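Long-range contacts in NADH:ubiquinone oxidoreductase, Na translocating, F subunit (Porphyromonas gingivalis, PDB 2R6H), which belongs to the ferredoxin-reductase-like flavoproteins, pairing a beta-barrel domain that binds flavin-adenine dinucleotide with a Rossmann-like nucleotide-binding domain: residues Val7-Asn17 against Leu135-Gly145; Thr78-Tyr89 against Lys124-Ile132. All blocks are in the same frame, centred on the assembly; numbering follows the deposited sequence.

Contact 1 of 2, residues Val7-Asn17 against Leu135-Gly145; sequences VKEWECEVLSN and LKPGDKVMMSG
Trp10 and Cys12 exchange backbone hydrogen bonds with Met143 and Val141 respectively, which fixes Val7-Asn17 and Leu135-Gly145 as antiparallel neighbours in the six-stranded antiparallel barrel of the FAD-binding domain. The bond from Cys12 N to Val141 O is 2.7 Å long and nearly straight (170°). The strand axes depart from strict antiparallel alignment, at 145°.

Packing is close on the face bearing Trp10, Cys12, Val141 and Met143. Cys12 SG rests 3.9 Å from CE of Met143, a selenomethionine. With CG1 of Val14 opposite the backbone nitrogen (chi1 -174°), its CG2 branch is left to meet Val141 CG2 at 4.1 Å. Beyond this pair the segment folds into a type II turn from Lys136 to Asp139. Gly138 N donates to Val14 O, while Asp139 OD2 takes Lys136 N at 3.1 Å, approached from above the carboxylate plane. Farther along, Asn17 ND2 gives a bent bond to Leu135 O at 3.2 Å.

The other face, carrying Glu9, Glu11, Glu13, Lys140, Met142 and Ser144, is largely exposed. Glu11 OE1 and Lys140 NZ stand 4.0 Å apart, longer than a salt bridge, so any attraction is probably loose. SE of Met142, also a selenomethionine, lies against Glu11 CB at 3.5 Å, and Ser144 OG turns to Tyr147 OH.

Strand 9-19 runs between 140-147 and 24-30. Val14 packs on Phe27 of 24-30, and Val141 reaches across to Val29 of the same strand. Strand 44-49 borders the far edge of 140-147, and Met143 reaches Ile47 there and Ile101 of strand 100-106.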
loop_
_atom_site.group_PDB
_atom_site.type_symbol
_atom_site.label_atom_id
_atom_site.label_comp_id
_atom_site.label_asym_id
_atom_site.label_seq_id
_atom_site.Cartn_x
_atom_site.Cartn_y
_atom_site.Cartn_z
ATOM N N VAL A 7 18.760 -6.511 14.962
ATOM C CA VAL A 7 19.070 -5.693 13.767
ATOM C C VAL A 7 19.090 -4.167 14.020
ATOM O O VAL A 7 18.684 -3.702 15.078
ATOM C CB VAL A 7 18.094 -6.046 12.587
ATOM C CG1 VAL A 7 18.091 -4.972 11.472
ATOM C CG2 VAL A 7 18.390 -7.453 12.043
ATOM N N LYS A 8 19.576 -3.413 13.031
ATOM C CA LYS A 8 19.699 -1.951 13.084
ATOM C C LYS A 8 18.417 -1.211 13.451
ATOM O O LYS A 8 17.361 -1.465 12.888
ATOM C CB LYS A 8 20.230 -1.422 11.753
ATOM C CG LYS A 8 21.676 -1.755 11.534
ATOM C CD LYS A 8 22.203 -1.240 10.219
ATOM C CE LYS A 8 23.687 -1.585 10.087
ATOM N NZ LYS A 8 24.221 -1.301 8.722
ATOM N N GLU A 9 18.530 -0.261 14.376
ATOM C CA GLU A 9 17.365 0.443 14.912
ATOM C C GLU A 9 17.597 1.919 15.262
ATOM O O GLU A 9 18.473 2.245 16.063
ATOM C CB GLU A 9 16.845 -0.294 16.143
ATOM C CG GLU A 9 16.017 0.569 17.077
ATOM C CD GLU A 9 15.273 -0.256 18.117
ATOM O OE1 GLU A 9 15.773 -0.353 19.266
ATOM O OE2 GLU A 9 14.193 -0.804 17.782
ATOM N N TRP A 10 16.793 2.802 14.666
ATOM C CA TRP A 10 16.827 4.239 14.962
ATOM C C TRP A 10 15.605 4.674 15.727
ATOM O O TRP A 10 14.587 3.997 15.710
ATOM C CB TRP A 10 16.849 5.067 13.678
ATOM C CG TRP A 10 17.977 4.760 12.774
ATOM C CD1 TRP A 10 19.206 5.355 12.760
ATOM C CD2 TRP A 10 18.000 3.785 11.734
ATOM N NE1 TRP A 10 19.986 4.809 11.775
ATOM C CE2 TRP A 10 19.263 3.835 11.132
ATOM C CE3 TRP A 10 17.053 2.868 11.255
ATOM C CZ2 TRP A 10 19.627 3.011 10.078
ATOM C CZ3 TRP A 10 17.413 2.045 10.208
ATOM C CH2 TRP A 10 18.688 2.122 9.629
ATOM N N GLU A 11 15.698 5.820 16.387
ATOM C CA GLU A 11 14.491 6.473 16.850
ATOM C C GLU A 11 14.216 7.639 15.914
ATOM O O GLU A 11 15.087 8.458 15.642
ATOM C CB GLU A 11 14.576 6.891 18.321
ATOM C CG GLU A 11 14.649 8.384 18.588
ATOM C CD GLU A 11 15.997 8.813 19.160
ATOM O OE1 GLU A 11 15.991 9.455 20.237
ATOM O OE2 GLU A 11 17.053 8.504 18.545
ATOM N N CYS A 12 13.001 7.685 15.389
ATOM C CA CYS A 12 12.678 8.638 14.346
ATOM C C CYS A 12 11.624 9.630 14.798
ATOM O O CYS A 12 10.767 9.316 15.622
ATOM C CB CYS A 12 12.183 7.897 13.110
ATOM S SG CYS A 12 13.251 6.549 12.588
ATOM N N GLU A 13 11.705 10.833 14.245
ATOM C CA GLU A 13 10.671 11.830 14.434
ATOM C C GLU A 13 9.614 11.746 13.328
ATOM O O GLU A 13 9.931 11.649 12.138
ATOM C CB GLU A 13 11.274 13.231 14.471
ATOM C CG GLU A 13 10.291 14.293 14.935
ATOM C CD GLU A 13 10.489 15.621 14.235
ATOM O OE1 GLU A 13 9.476 16.269 13.878
ATOM O OE2 GLU A 13 11.660 16.010 14.036
ATOM N N VAL A 14 8.348 11.786 13.733
ATOM C CA VAL A 14 7.241 11.799 12.786
ATOM C C VAL A 14 7.082 13.172 12.142
ATOM O O VAL A 14 6.796 14.158 12.822
ATOM C CB VAL A 14 5.915 11.403 13.462
ATOM C CG1 VAL A 14 4.806 11.288 12.428
ATOM C CG2 VAL A 14 6.079 10.097 14.226
ATOM N N LEU A 15 7.270 13.229 10.828
ATOM C CA LEU A 15 7.059 14.461 10.077
ATOM C C LEU A 15 5.581 14.676 9.773
ATOM O O LEU A 15 5.027 15.737 10.059
ATOM C CB LEU A 15 7.866 14.439 8.776
ATOM C CG LEU A 15 9.387 14.384 8.923
ATOM C CD1 LEU A 15 10.060 14.394 7.559
ATOM C CD2 LEU A 15 9.888 15.536 9.780
ATOM N N SER A 16 4.947 13.663 9.192
ATOM C CA SER A 16 3.600 13.810 8.652
ATOM C C SER A 16 2.793 12.528 8.830
ATOM O O SER A 16 3.205 11.456 8.388
ATOM C CB SER A 16 3.655 14.195 7.172
ATOM O OG SER A 16 2.368 14.528 6.684
ATOM N N ASN A 17 1.641 12.647 9.481
ATOM C CA ASN A 17 0.659 11.569 9.505
ATOM C C ASN A 17 -0.728 12.043 9.086
ATOM O O ASN A 17 -1.636 12.146 9.911
ATOM C CB ASN A 17 0.599 10.930 10.895
ATOM C CG ASN A 17 0.170 9.477 10.850
ATOM O OD1 ASN A 17 0.566 8.729 9.956
ATOM N ND2 ASN A 17 -0.643 9.070 11.817
ATOM N N LEU A 135 -0.564 8.759 15.930
ATOM C CA LEU A 135 0.686 9.519 15.944
ATOM C C LEU A 135 0.626 10.862 15.235
ATOM O O LEU A 135 -0.086 11.040 14.244
ATOM C CB LEU A 135 1.817 8.707 15.345
ATOM C CG LEU A 135 2.215 7.488 16.149
ATOM C CD1 LEU A 135 3.421 6.865 15.489
ATOM C CD2 LEU A 135 2.503 7.873 17.587
ATOM N N LYS A 136 1.418 11.802 15.731
ATOM C CA LYS A 136 1.279 13.176 15.307
ATOM C C LYS A 136 2.654 13.759 15.074
ATOM O O LYS A 136 3.631 13.274 15.640
ATOM C CB LYS A 136 0.542 13.951 16.394
ATOM C CG LYS A 136 -0.739 14.624 15.931
ATOM C CD LYS A 136 -1.616 14.967 17.127
ATOM C CE LYS A 136 -2.270 16.343 16.982
ATOM N NZ LYS A 136 -2.554 16.986 18.311
ATOM N N PRO A 137 2.740 14.793 14.222
ATOM C CA PRO A 137 4.037 15.426 13.953
ATOM C C PRO A 137 4.706 15.808 15.265
ATOM O O PRO A 137 4.076 16.453 16.111
ATOM C CB PRO A 137 3.666 16.678 13.154
ATOM C CG PRO A 137 2.363 16.349 12.524
ATOM C CD PRO A 137 1.641 15.457 13.505
ATOM N N GLY A 138 5.957 15.384 15.436
ATOM C CA GLY A 138 6.718 15.694 16.629
ATOM C C GLY A 138 6.960 14.468 17.479
ATOM O O GLY A 138 7.827 14.468 18.354
ATOM N N ASP A 139 6.204 13.410 17.222
ATOM C CA ASP A 139 6.321 12.198 18.023
ATOM C C ASP A 139 7.513 11.328 17.634
ATOM O O ASP A 139 8.107 11.504 16.573
ATOM C CB ASP A 139 5.019 11.403 17.971
ATOM C CG ASP A 139 3.888 12.097 18.723
ATOM O OD1 ASP A 139 4.212 13.007 19.530
ATOM O OD2 ASP A 139 2.695 11.742 18.515
ATOM N N LYS A 140 7.859 10.389 18.506
ATOM C CA LYS A 140 9.005 9.515 18.288
ATOM C C LYS A 140 8.587 8.059 18.117
ATOM O O LYS A 140 7.705 7.558 18.827
ATOM C CB LYS A 140 10.002 9.622 19.455
ATOM C CG LYS A 140 10.578 11.019 19.705
ATOM C CD LYS A 140 11.090 11.669 18.425
ATOM C CE LYS A 140 12.103 12.771 18.708
ATOM N NZ LYS A 140 13.211 12.271 19.584
ATOM N N VAL A 141 9.232 7.377 17.180
ATOM C CA VAL A 141 9.006 5.946 17.001
ATOM C C VAL A 141 10.326 5.225 16.891
ATOM O O VAL A 141 11.291 5.778 16.353
ATOM C CB VAL A 141 8.232 5.663 15.718
ATOM C CG1 VAL A 141 6.771 5.491 16.021
ATOM C CG2 VAL A 141 8.470 6.782 14.709
HETATM N N MSE A 142 10.365 3.991 17.384
HETATM C CA MSE A 142 11.527 3.132 17.193
HETATM C C MSE A 142 11.331 2.323 15.934
HETATM O O MSE A 142 10.287 1.707 15.748
HETATM C CB MSE A 142 11.696 2.187 18.371
HETATM C CG MSE A 142 11.880 2.892 19.695
HETATM SE SE MSE A 142 13.558 3.898 19.811
HETATM C CE MSE A 142 12.946 5.341 21.006
HETATM N N MSE A 143 12.332 2.319 15.069
HETATM C CA MSE A 143 12.177 1.679 13.779
HETATM C C MSE A 143 13.432 0.956 13.349
HETATM O O MSE A 143 14.529 1.479 13.460
HETATM C CB MSE A 143 11.800 2.713 12.733
HETATM C CG MSE A 143 11.279 2.092 11.473
HETATM SE SE MSE A 143 10.711 3.398 10.149
HETATM C CE MSE A 143 12.472 4.089 9.649
ATOM N N SER A 144 13.271 -0.258 12.852
ATOM C CA SER A 144 14.415 -1.020 12.361
ATOM C C SER A 144 14.214 -1.442 10.915
ATOM O O SER A 144 13.086 -1.548 10.440
ATOM C CB SER A 144 14.672 -2.255 13.237
ATOM O OG SER A 144 13.487 -3.000 13.474
ATOM N N GLY A 145 15.315 -1.685 10.219
ATOM C CA GLY A 145 15.256 -2.154 8.848
ATOM C C GLY A 145 16.629 -2.096 8.211
ATOM O O GLY A 145 17.586 -1.694 8.878
#

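Contact 2 of 2, residues Thr78-Tyr89 against Lys124-Ile132; sequences TCKNEEETVRAY and KPGISSSYI. With FAD (flavin-adenine dinucleotide), chain H.
Tyr89 and Ser128 join hydroxyl to hydroxyl, OH to OG at 2.8 Å, where the beta barrel of a ferredoxin-reductase-like FAD domain meets the short helix 127-132. The two segments carry sequences familiar in this family: Arg87-Ala88-Tyr89-Ser90 fits R-x-Y-S, and Gly126 to Ser129 fits G-x-x-S.

Ser128 OG lies in the plane of the Tyr89 ring, at its edge, while FAD O2' sits over one face. The side chains of Ile132 and Tyr89 meet from opposite directions, Ile132 CD1 lying 3.4 Å from Tyr89 CE2. Arg87 bends at chi2 (64°) and again at chi3, which turns its guanidinium back along the strand; Ser128 CB covers one face. NH2 of Arg87 donates to Val86 O at 2.6 Å, 17° out of the guanidinium plane, and so helps fix the group's rotation. NE and NH1 both point to FAD O1P near that plane, though the position of O1P is less certain.

Ile127 lies against strands 78-81 and 85-90. Its CG1 stands between backbone N and carbonyl carbon (chi1 80°), sending CD1 tip to tip with Thr85 CG2 at 3.2 Å. Asn81 crosses the same side chain, with ND2 3.6 Å from Ile127 CD1 and hydrogen-bonded to Pro50 O. Cys79 rests its SG against Ile127 CA.

Backbone NH groups of the Gly126-Ser129 turn hold the pyrophosphate: Ile127 N donates to FAD O2A, and Ser129 N to O2P at 2.6 Å. Behind them Ser130 returns to Gly126 O twice, through N at 2.9 Å and OG at 2.7 Å, from opposite faces of the carbonyl plane.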
loop_
_atom_site.group_PDB
_atom_site.type_symbol
_atom_site.label_atom_id
_atom_site.label_comp_id
_atom_site.label_asym_id
_atom_site.label_seq_id
_atom_site.Cartn_x
_atom_site.Cartn_y
_atom_site.Cartn_z
ATOM N N THR A 78 -12.146 1.629 20.418
ATOM C CA THR A 78 -10.976 1.886 21.272
ATOM C C THR A 78 -10.023 0.699 21.176
ATOM O O THR A 78 -10.435 -0.373 20.763
ATOM C CB THR A 78 -11.345 2.120 22.747
ATOM O OG1 THR A 78 -12.114 1.019 23.222
ATOM C CG2 THR A 78 -12.131 3.390 22.921
ATOM N N CYS A 79 -8.759 0.889 21.536
ATOM C CA CYS A 79 -7.774 -0.195 21.462
ATOM C C CYS A 79 -6.729 -0.160 22.583
ATOM O O CYS A 79 -6.021 0.828 22.751
ATOM C CB CYS A 79 -7.077 -0.206 20.095
ATOM S SG CYS A 79 -5.957 -1.616 19.836
ATOM N N LYS A 80 -6.641 -1.257 23.332
ATOM C CA LYS A 80 -5.676 -1.406 24.415
ATOM C C LYS A 80 -4.597 -2.438 24.048
ATOM O O LYS A 80 -4.902 -3.580 23.720
ATOM C CB LYS A 80 -6.410 -1.851 25.680
ATOM C CG LYS A 80 -5.573 -1.884 26.941
ATOM C CD LYS A 80 -5.942 -0.746 27.886
ATOM C CE LYS A 80 -4.956 -0.617 29.058
ATOM N NZ LYS A 80 -5.027 -1.756 30.038
ATOM N N ASN A 81 -3.333 -2.046 24.088
ATOM C CA ASN A 81 -2.262 -3.019 23.894
ATOM C C ASN A 81 -1.526 -3.244 25.196
ATOM O O ASN A 81 -1.029 -2.298 25.789
ATOM C CB ASN A 81 -1.282 -2.542 22.823
ATOM C CG ASN A 81 -0.109 -3.485 22.647
ATOM O OD1 ASN A 81 -0.252 -4.703 22.750
ATOM N ND2 ASN A 81 1.063 -2.922 22.381
ATOM N N GLU A 82 -1.445 -4.487 25.649
ATOM C CA GLU A 82 -0.857 -4.739 26.960
ATOM C C GLU A 82 0.497 -5.425 26.905
ATOM O O GLU A 82 0.996 -5.891 27.923
ATOM C CB GLU A 82 -1.811 -5.538 27.845
ATOM C CG GLU A 82 -3.169 -4.872 28.043
ATOM C CD GLU A 82 -4.125 -5.716 28.883
ATOM O OE1 GLU A 82 -3.946 -5.757 30.126
ATOM O OE2 GLU A 82 -5.061 -6.319 28.300
ATOM N N GLU A 83 1.100 -5.476 25.726
ATOM C CA GLU A 83 2.434 -6.043 25.610
ATOM C C GLU A 83 3.198 -5.502 24.399
ATOM O O GLU A 83 2.708 -5.537 23.270
ATOM C CB GLU A 83 2.352 -7.571 25.580
ATOM C CG GLU A 83 3.628 -8.289 26.021
ATOM C CD GLU A 83 3.729 -9.705 25.459
ATOM O OE1 GLU A 83 2.842 -10.079 24.656
ATOM O OE2 GLU A 83 4.692 -10.432 25.817
ATOM N N GLU A 84 4.402 -4.997 24.649
ATOM C CA GLU A 84 5.241 -4.449 23.591
ATOM C C GLU A 84 5.364 -5.421 22.439
ATOM O O GLU A 84 5.450 -6.626 22.646
ATOM C CB GLU A 84 6.620 -4.072 24.128
ATOM C CG GLU A 84 6.642 -2.714 24.807
ATOM C CD GLU A 84 7.751 -2.580 25.849
ATOM O OE1 GLU A 84 8.940 -2.771 25.489
ATOM O OE2 GLU A 84 7.429 -2.277 27.026
ATOM N N THR A 85 5.354 -4.886 21.223
ATOM C CA THR A 85 5.413 -5.711 20.017
ATOM C C THR A 85 6.030 -4.983 18.829
ATOM O O THR A 85 6.367 -3.811 18.902
ATOM C CB THR A 85 4.018 -6.244 19.617
ATOM O OG1 THR A 85 4.165 -7.281 18.635
ATOM C CG2 THR A 85 3.150 -5.121 19.061
ATOM N N VAL A 86 6.170 -5.697 17.728
ATOM C CA VAL A 86 6.867 -5.182 16.567
ATOM C C VAL A 86 6.023 -5.469 15.319
ATOM O O VAL A 86 5.345 -6.493 15.243
ATOM C CB VAL A 86 8.288 -5.827 16.472
ATOM C CG1 VAL A 86 9.066 -5.302 15.275
ATOM C CG2 VAL A 86 9.067 -5.561 17.741
ATOM N N ARG A 87 6.035 -4.574 14.343
ATOM C CA ARG A 87 5.184 -4.789 13.180
ATOM C C ARG A 87 5.823 -4.333 11.881
ATOM O O ARG A 87 6.611 -3.381 11.859
ATOM C CB ARG A 87 3.826 -4.113 13.359
ATOM C CG ARG A 87 2.762 -4.700 12.472
ATOM C CD ARG A 87 2.487 -6.153 12.819
ATOM N NE ARG A 87 1.426 -6.290 13.815
ATOM C CZ ARG A 87 1.610 -6.675 15.077
ATOM N NH1 ARG A 87 0.574 -6.759 15.906
ATOM N NH2 ARG A 87 2.824 -6.982 15.518
ATOM N N ALA A 88 5.457 -5.010 10.797
ATOM C CA ALA A 88 6.082 -4.780 9.496
ATOM C C ALA A 88 5.370 -3.723 8.633
ATOM O O ALA A 88 4.152 -3.785 8.437
ATOM C CB ALA A 88 6.193 -6.097 8.734
ATOM N N TYR A 89 6.135 -2.761 8.118
ATOM C CA TYR A 89 5.605 -1.829 7.127
ATOM C C TYR A 89 6.599 -1.603 5.985
ATOM O O TYR A 89 7.796 -1.412 6.223
ATOM C CB TYR A 89 5.120 -0.523 7.785
ATOM C CG TYR A 89 3.976 -0.794 8.735
ATOM C CD1 TYR A 89 2.688 -0.972 8.261
ATOM C CD2 TYR A 89 4.193 -0.927 10.096
ATOM C CE1 TYR A 89 1.641 -1.261 9.119
ATOM C CE2 TYR A 89 3.159 -1.208 10.961
ATOM C CZ TYR A 89 1.880 -1.380 10.470
ATOM O OH TYR A 89 0.843 -1.672 11.335
ATOM N N LYS A 124 -10.967 -6.898 19.157
ATOM C CA LYS A 124 -10.038 -5.775 19.165
ATOM C C LYS A 124 -9.642 -5.348 17.760
ATOM O O LYS A 124 -9.487 -6.184 16.873
ATOM C CB LYS A 124 -8.767 -6.132 19.935
ATOM C CG LYS A 124 -8.744 -5.731 21.401
ATOM C CD LYS A 124 -7.314 -5.357 21.833
ATOM C CE LYS A 124 -6.825 -6.180 23.037
ATOM N NZ LYS A 124 -7.591 -5.962 24.312
ATOM N N PRO A 125 -9.483 -4.034 17.555
ATOM C CA PRO A 125 -8.865 -3.526 16.326
ATOM C C PRO A 125 -7.382 -3.851 16.341
ATOM O O PRO A 125 -6.885 -4.394 17.333
ATOM C CB PRO A 125 -9.076 -2.011 16.419
ATOM C CG PRO A 125 -10.170 -1.824 17.416
ATOM C CD PRO A 125 -10.032 -2.954 18.389
ATOM N N GLY A 126 -6.693 -3.520 15.255
ATOM C CA GLY A 126 -5.278 -3.818 15.108
ATOM C C GLY A 126 -4.393 -3.025 16.046
ATOM O O GLY A 126 -4.340 -1.803 15.952
ATOM N N ILE A 127 -3.685 -3.715 16.941
ATOM C CA ILE A 127 -2.940 -3.022 17.988
ATOM C C ILE A 127 -1.829 -2.147 17.417
ATOM O O ILE A 127 -1.420 -1.177 18.038
ATOM C CB ILE A 127 -2.373 -3.979 19.087
ATOM C CG1 ILE A 127 -1.103 -4.653 18.609
ATOM C CG2 ILE A 127 -3.391 -5.014 19.535
ATOM C CD1 ILE A 127 0.125 -3.935 19.060
ATOM N N SER A 128 -1.342 -2.479 16.233
ATOM C CA SER A 128 -0.282 -1.687 15.641
ATOM C C SER A 128 -0.825 -0.532 14.811
ATOM O O SER A 128 -0.553 0.639 15.086
ATOM C CB SER A 128 0.622 -2.565 14.790
ATOM O OG SER A 128 1.514 -1.764 14.038
ATOM N N SER A 129 -1.586 -0.856 13.780
ATOM C CA SER A 129 -2.165 0.190 12.960
ATOM C C SER A 129 -2.857 1.249 13.838
ATOM O O SER A 129 -2.738 2.443 13.571
ATOM C CB SER A 129 -3.119 -0.398 11.929
ATOM O OG SER A 129 -4.238 -0.969 12.572
ATOM N N SER A 130 -3.546 0.813 14.895
ATOM C CA SER A 130 -4.285 1.731 15.762
ATOM C C SER A 130 -3.361 2.700 16.475
ATOM O O SER A 130 -3.754 3.832 16.729
ATOM C CB SER A 130 -5.145 0.992 16.793
ATOM O OG SER A 130 -6.130 0.188 16.175
ATOM N N TYR A 131 -2.145 2.268 16.807
ATOM C CA TYR A 131 -1.199 3.141 17.503
ATOM C C TYR A 131 -0.637 4.132 16.512
ATOM O O TYR A 131 -0.611 5.330 16.780
ATOM C CB TYR A 131 -0.063 2.360 18.185
ATOM C CG TYR A 131 1.022 3.238 18.798
ATOM C CD1 TYR A 131 0.791 3.970 19.961
ATOM C CD2 TYR A 131 2.282 3.328 18.220
ATOM C CE1 TYR A 131 1.783 4.768 20.527
ATOM C CE2 TYR A 131 3.282 4.129 18.776
ATOM C CZ TYR A 131 3.031 4.840 19.927
ATOM O OH TYR A 131 4.026 5.629 20.462
ATOM N N ILE A 132 -0.196 3.638 15.361
ATOM C CA ILE A 132 0.353 4.524 14.346
ATOM C C ILE A 132 -0.638 5.625 14.001
ATOM O O ILE A 132 -0.272 6.797 13.932
ATOM C CB ILE A 132 0.750 3.763 13.079
ATOM C CG1 ILE A 132 1.966 2.879 13.378
ATOM C CG2 ILE A 132 1.061 4.741 11.971
ATOM C CD1 ILE A 132 2.148 1.722 12.426
HETATM P PA FAD H . -3.508 -6.813 14.447
HETATM O O1A FAD H . -2.356 -7.685 13.961
HETATM O O2A FAD H . -3.594 -6.671 15.970
HETATM O O5B FAD H . -4.925 -7.365 13.873
HETATM C C5B FAD H . -5.189 -7.362 12.478
HETATM C C4B FAD H . -6.687 -7.471 12.221
HETATM O O4B FAD H . -7.183 -8.673 12.780
HETATM C C3B FAD H . -7.462 -6.326 12.855
HETATM O O3B FAD H . -8.333 -5.789 11.892
HETATM C C2B FAD H . -8.271 -6.950 13.972
HETATM O O2B FAD H . -9.548 -6.358 14.041
HETATM C C1B FAD H . -8.357 -8.410 13.537
HETATM N N9A FAD H . -8.531 -9.377 14.658
HETATM C C8A FAD H . -7.810 -9.471 15.830
HETATM N N7A FAD H . -8.304 -10.503 16.564
HETATM C C5A FAD H . -9.332 -11.076 15.878
HETATM C C6A FAD H . -10.187 -12.153 16.152
HETATM N N6A FAD H . -10.130 -12.785 17.325
HETATM N N1A FAD H . -11.165 -12.510 15.232
HETATM C C2A FAD H . -11.299 -11.807 14.045
HETATM N N3A FAD H . -10.451 -10.741 13.775
HETATM C C4A FAD H . -9.485 -10.378 14.676
HETATM N N1 FAD H . 0.520 -3.136 6.274
HETATM C C2 FAD H . 0.386 -1.847 5.828
HETATM O O2 FAD H . -0.626 -1.232 6.136
HETATM N N3 FAD H . 1.379 -1.273 5.048
HETATM C C4 FAD H . 2.527 -1.983 4.709
HETATM O O4 FAD H . 3.449 -1.517 4.017
HETATM C C4X FAD H . 2.651 -3.283 5.169
HETATM N N5 FAD H . 3.784 -3.993 4.838
HETATM C C5X FAD H . 3.901 -5.294 5.287
HETATM C C6 FAD H . 5.041 -6.010 4.939
HETATM C C7 FAD H . 5.209 -7.319 5.374
HETATM C C7M FAD H . 6.461 -8.055 4.979
HETATM C C8 FAD H . 4.216 -7.907 6.161
HETATM C C8M FAD H . 4.365 -9.315 6.636
HETATM C C9 FAD H . 3.077 -7.186 6.501
HETATM C C9A FAD H . 2.908 -5.878 6.071
HETATM N N10 FAD H . 1.773 -5.154 6.402
HETATM C C10 FAD H . 1.646 -3.861 5.948
HETATM C "C1'" FAD H . 0.766 -5.639 7.401
HETATM C "C2'" FAD H . 1.137 -5.076 8.763
HETATM O "O2'" FAD H . 2.404 -5.566 9.128
HETATM C "C3'" FAD H . 0.132 -5.456 9.845
HETATM O "O3'" FAD H . -0.249 -6.808 9.734
HETATM C "C4'" FAD H . -1.071 -4.536 9.767
HETATM O "O4'" FAD H . -0.626 -3.267 10.163
HETATM C "C5'" FAD H . -2.167 -4.975 10.722
HETATM O "O5'" FAD H . -1.570 -5.304 11.954
HETATM P P FAD H . -2.114 -4.634 13.311
HETATM O O1P FAD H . -1.118 -4.833 14.429
HETATM O O2P FAD H . -2.437 -3.181 13.075
HETATM O O3P FAD H . -3.464 -5.420 13.627
#

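Overall arrangement
The centres of the two contacts lie about 15 Å apart, on the same side of the chain's centre, and both reach the six-stranded sheet. Strand 85-90 of contact 2 is linked to strand 140-147 of contact 1 through the intervening strand 44-49. Helix 127-132 leads almost directly into the Leu135-Gly145 segment, and the contacts touch where Asn17 ND2 packs 3.1 Å from Ile132 O. Their relation to the cofactor differs: contact 2 supplies hydrogen bonds to FAD, which is also bound by Ser90 N, Asn104 O and Arg106 N, whereas in contact 1 the side chain of Met143 remains about 11 Å from FAD.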